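Local coordinates for protein CutA1 (Shewanella, PDB 3AHP) that is of unsettled function but belongs to the trimeric CutA1 family, which is associated with tolerance to divalent metal ions, at residues Pro97-Gln100 / Trp101-Asp104; Pro69-Glu72 / Gln73-Thr77. One frame throughout, in Å; residues are numbered along the deposited sequence.

Contact 1. Residues Pro97-Gln100 / Trp101-Asp104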
loop_
_atom_site.group_PDB
_atom_site.type_symbol
_atom_site.label_atom_id
_atom_site.label_comp_id
_atom_site.label_asym_id
_atom_site.label_seq_id
_atom_site.Cartn_x
_atom_site.Cartn_y
_atom_site.Cartn_z
ATOM N N PRO B 97 -6.134 5.671 -19.013
ATOM C CA PRO B 97 -6.247 7.134 -18.997
ATOM C C PRO B 97 -5.754 7.787 -17.704
ATOM O O PRO B 97 -5.405 8.972 -17.708
ATOM C CB PRO B 97 -7.756 7.387 -19.175
ATOM C CG PRO B 97 -8.265 6.180 -19.839
ATOM C CD PRO B 97 -7.428 5.036 -19.305
ATOM N N TYR B 98 -5.760 7.059 -16.604
ATOM C CA TYR B 98 -5.109 7.504 -15.393
ATOM C C TYR B 98 -3.614 7.496 -15.493
ATOM O O TYR B 98 -2.972 8.374 -15.032
ATOM C CB TYR B 98 -5.548 6.705 -14.182
ATOM C CG TYR B 98 -5.011 7.241 -12.884
ATOM C CD1 TYR B 98 -4.032 6.608 -12.221
ATOM C CD2 TYR B 98 -5.499 8.375 -12.341
ATOM C CE1 TYR B 98 -3.551 7.102 -11.076
ATOM C CE2 TYR B 98 -5.039 8.846 -11.203
ATOM C CZ TYR B 98 -4.056 8.222 -10.567
ATOM O OH TYR B 98 -3.593 8.710 -9.403
ATOM N N LEU B 99 -3.055 6.510 -16.138
ATOM C CA LEU B 99 -1.648 6.425 -16.215
ATOM C C LEU B 99 -1.092 7.441 -17.165
ATOM O O LEU B 99 -0.076 8.034 -16.919
ATOM C CB LEU B 99 -1.243 5.017 -16.592
ATOM C CG LEU B 99 -1.750 3.828 -15.789
ATOM C CD1 LEU B 99 -1.224 2.572 -16.341
ATOM C CD2 LEU B 99 -1.425 3.911 -14.354
ATOM N N GLN B 100 -1.780 7.623 -18.265
ATOM C CA GLN B 100 -1.644 8.774 -19.107
ATOM C C GLN B 100 -1.593 10.076 -18.363
ATOM O O GLN B 100 -0.695 10.831 -18.546
ATOM C CB GLN B 100 -2.783 8.781 -20.098
ATOM C CG GLN B 100 -2.513 9.438 -21.416
ATOM C CD GLN B 100 -1.245 9.019 -22.054
ATOM O OE1 GLN B 100 -0.296 9.757 -22.079
ATOM N NE2 GLN B 100 -1.231 7.840 -22.607
ATOM N N TRP B 101 -2.580 10.339 -17.537
ATOM C CA TRP B 101 -2.665 11.601 -16.818
ATOM C C TRP B 101 -1.421 11.864 -15.995
ATOM O O TRP B 101 -0.913 12.988 -15.978
ATOM C CB TRP B 101 -3.880 11.607 -15.903
ATOM C CG TRP B 101 -3.956 12.793 -14.984
ATOM C CD1 TRP B 101 -4.156 14.093 -15.342
ATOM C CD2 TRP B 101 -3.941 12.771 -13.552
ATOM N NE1 TRP B 101 -4.249 14.887 -14.222
ATOM C CE2 TRP B 101 -4.117 14.100 -13.111
ATOM C CE3 TRP B 101 -3.806 11.753 -12.597
ATOM C CZ2 TRP B 101 -4.166 14.440 -11.758
ATOM C CZ3 TRP B 101 -3.818 12.096 -11.256
ATOM C CH2 TRP B 101 -3.996 13.431 -10.848
ATOM N N ILE B 102 -0.972 10.826 -15.288
ATOM C CA ILE B 102 0.325 10.811 -14.631
ATOM C C ILE B 102 1.435 11.139 -15.594
ATOM O O ILE B 102 2.297 11.941 -15.287
ATOM C CB ILE B 102 0.625 9.442 -13.995
ATOM C CG1 ILE B 102 -0.427 9.118 -12.926
ATOM C CG2 ILE B 102 2.032 9.433 -13.400
ATOM C CD1 ILE B 102 -0.276 7.727 -12.279
ATOM N N LYS B 103 1.437 10.465 -16.737
ATOM C CA LYS B 103 2.428 10.693 -17.793
ATOM C C LYS B 103 2.414 12.138 -18.328
ATOM O O LYS B 103 3.467 12.736 -18.554
ATOM C CB LYS B 103 2.242 9.654 -18.912
ATOM C CG LYS B 103 3.032 9.891 -20.180
ATOM C CD LYS B 103 4.306 9.087 -20.223
ATOM C CE LYS B 103 4.864 9.024 -21.642
ATOM N NZ LYS B 103 4.568 7.704 -22.275
ATOM N N ASP B 104 1.227 12.724 -18.430
ATOM C CA ASP B 104 1.060 14.037 -19.042
ATOM C C ASP B 104 1.292 15.191 -18.089
ATOM O O ASP B 104 1.387 16.332 -18.519
ATOM C CB ASP B 104 -0.341 14.180 -19.620
ATOM C CG ASP B 104 -0.514 13.411 -20.889
ATOM O OD1 ASP B 104 0.502 13.166 -21.585
ATOM O OD2 ASP B 104 -1.667 13.023 -21.161
#
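Four successive i to i+4 backbone hydrogen bonds join Pro97-Gln100 to Trp101-Asp104, running from Trp101 N to Pro97 O, Ile102 N to Tyr98 O, Lys103 N to Leu99 O and Asp104 N to Gln100 O. The one from Ile102 N to Tyr98 O is nearly straight, with an N-H...O angle of 175°.

The side chains meet mainly around Tyr98. Its chi1 of -173° sets CG beside its own carbonyl carbon, and the ring stands out from the helix, where side chains of the next turn lean against it. Trp101 and Ile102 both approach from the same side of the ring plane, Trp101 near CE2 and Ile102 near CE1. Tyr98 CE2 is 3.5 Å from Trp101 CE3 and equally close to CZ3. The planes of the tyrosine ring and the indole six-membered ring are 41° apart, so the pair is oblique, neither stacked nor T-shaped. Tyr98 OH lies in the indole plane, at its edge, 3.9 Å from Trp101 CZ3. Ile102 CD1 comes within 3.5 Å of Tyr98 CE1. Ile102 CG1 sits over the ring face, displaced toward the rim.

Leu99 adds a looser apolar contact, its CD2 being 4.5 Å from Ile102 CD1. On an exposed side Gln100, bent at chi2, brings OE1 to 3.5 Å from Asp104 OD1, the amide and carboxylate meeting at a slant.

Tyr98 also touches Lys62, and Ile102 rests on Met64, both of strand 50-64. Toward the second subunit, Tyr98 packs on Pro84, Leu99 on Ile87 and Trp101 on Gln46 of that subunit.

The arrangement is an amphipathic alpha-helix with i to i+3 and i to i+4 apolar contacts. It is the C-terminal helix of the CutA1 chain, packed at a subunit interface of the trimer.

Contact 2. Residues Pro69-Glu72 / Gln73-Thr77; sequences PAIE and QLVIT
With chi1 of -57°, Ile71 places CG2 beside its carbonyl carbon, and with chi1 of 172° Val75 places CG2 beside its backbone N. The two methyls are thereby brought together one turn apart. Ile71 CG2 and Val75 CG2 are 4.1 Å from each other, and the two side chains lie side by side, pointing the same way. Val75 CG2 also rests 3.4 Å from Ile71 O.

A second pair repeats the i to i+4 spacing. Glu72 and Ile76 run alongside each other, and the aliphatic part of the glutamate makes the contact: Glu72 CG is 4.2 Å from Ile76 CD1. Beyond CG the glutamate chain is extended, and OE2 is hydrogen-bonded to Tyr68 OH, just before the segment.

The backbone is regular. Val75 N donates to Ile71 O at 2.7 Å, and Ile76 N to Glu72 O at 2.8 Å. Leu74 N and Gln73 N bond in the same way to Ala70 O and Pro69 O.

Ile71, Glu72, Val75 and Ile76 all touch Phe86 of strand 86-94. Val75 and Leu74 also meet helix 16-28, at Leu26 among others. Glu72 packs on Gly94 and Ile76 on Phe95 of the third subunit.

This is an alpha-helix with apolar side chains at i to i+4 spacing on its buried face. It forms the crossover of a beta-alpha-beta unit between strands 50-64 and 86-94, in the ferredoxin-like fold of CutA1.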
loop_
_atom_site.group_PDB
_atom_site.type_symbol
_atom_site.label_atom_id
_atom_site.label_comp_id
_atom_site.label_asym_id
_atom_site.label_seq_id
_atom_site.Cartn_x
_atom_site.Cartn_y
_atom_site.Cartn_z
ATOM N N PRO B 69 14.345 10.632 -9.184
ATOM C CA PRO B 69 15.491 11.223 -8.480
ATOM C C PRO B 69 15.206 12.601 -7.865
ATOM O O PRO B 69 15.724 12.914 -6.793
ATOM C CB PRO B 69 16.562 11.303 -9.573
ATOM C CG PRO B 69 16.217 10.183 -10.489
ATOM C CD PRO B 69 14.714 10.202 -10.545
ATOM N N ALA B 70 14.341 13.382 -8.504
ATOM C CA ALA B 70 13.966 14.687 -7.990
ATOM C C ALA B 70 12.969 14.591 -6.824
ATOM O O ALA B 70 13.014 15.398 -5.892
ATOM C CB ALA B 70 13.411 15.565 -9.112
ATOM N N ILE B 71 12.054 13.627 -6.898
ATOM C CA ILE B 71 11.120 13.369 -5.808
ATOM C C ILE B 71 11.840 12.945 -4.522
ATOM O O ILE B 71 11.692 13.573 -3.467
ATOM C CB ILE B 71 10.074 12.342 -6.212
ATOM C CG1 ILE B 71 9.344 12.848 -7.465
ATOM C CG2 ILE B 71 9.084 12.087 -5.054
ATOM C CD1 ILE B 71 8.411 11.840 -8.124
ATOM N N GLU B 72 12.714 11.958 -4.648
ATOM C CA GLU B 72 13.533 11.562 -3.528
ATOM C C GLU B 72 14.296 12.750 -2.954
ATOM O O GLU B 72 14.305 12.966 -1.738
ATOM C CB GLU B 72 14.523 10.507 -3.959
ATOM C CG GLU B 72 15.455 10.142 -2.862
ATOM C CD GLU B 72 16.416 9.085 -3.272
ATOM O OE1 GLU B 72 17.548 9.457 -3.640
ATOM O OE2 GLU B 72 16.025 7.890 -3.273
ATOM N N GLN B 73 14.995 13.469 -3.829
ATOM C CA GLN B 73 15.742 14.643 -3.426
ATOM C C GLN B 73 14.868 15.645 -2.674
ATOM O O GLN B 73 15.148 15.980 -1.539
ATOM C CB GLN B 73 16.421 15.292 -4.637
ATOM C CG GLN B 73 17.596 16.205 -4.277
ATOM C CD GLN B 73 18.553 15.553 -3.287
ATOM O OE1 GLN B 73 18.526 15.856 -2.093
ATOM N NE2 GLN B 73 19.344 14.602 -3.763
ATOM N N LEU B 74 13.741 16.017 -3.254
ATOM C CA LEU B 74 12.818 16.924 -2.599
ATOM C C LEU B 74 12.277 16.377 -1.266
ATOM O O LEU B 74 12.292 17.079 -0.246
ATOM C CB LEU B 74 11.674 17.317 -3.547
ATOM C CG LEU B 74 10.738 18.437 -3.079
ATOM C CD1 LEU B 74 11.546 19.614 -2.586
ATOM C CD2 LEU B 74 9.816 18.903 -4.188
ATOM N N VAL B 75 11.767 15.149 -1.272
ATOM C CA VAL B 75 11.124 14.632 -0.079
ATOM C C VAL B 75 12.149 14.478 1.042
ATOM O O VAL B 75 11.945 14.997 2.150
ATOM C CB VAL B 75 10.355 13.306 -0.315
ATOM C CG1 VAL B 75 9.872 12.730 1.013
ATOM C CG2 VAL B 75 9.165 13.537 -1.243
ATOM N N ILE B 76 13.282 13.853 0.725
ATOM C CA ILE B 76 14.300 13.579 1.731
ATOM C C ILE B 76 14.775 14.874 2.392
ATOM O O ILE B 76 14.862 14.941 3.613
ATOM C CB ILE B 76 15.506 12.785 1.145
ATOM C CG1 ILE B 76 15.266 11.276 1.233
ATOM C CG2 ILE B 76 16.792 13.129 1.884
ATOM C CD1 ILE B 76 13.840 10.861 0.947
ATOM N N THR B 77 15.052 15.907 1.596
ATOM C CA THR B 77 15.501 17.178 2.154
ATOM C C THR B 77 14.477 18.015 2.933
ATOM O O THR B 77 14.830 18.710 3.885
ATOM C CB THR B 77 16.389 18.044 1.187
ATOM O OG1 THR B 77 15.880 19.376 1.127
ATOM C CG2 THR B 77 16.485 17.469 -0.196
#

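Both contacts lie within single helices, but they serve different parts of the fold. The centre of contact 2 is about 9 Å from the centre of the chain, that of contact 1 about 18 Å. Each has two buried residues and an exposed side. The two do not touch; their nearest atoms are about 9 Å apart. Contact 2 is aliphatic on its inner side and meets another helix and strand 86-94 of its own chain. Contact 1 is built round aromatic rings, and its partners include strand 50-64. The second subunit packs on contact 1 and the third on contact 2, so both helices take part in the trimer.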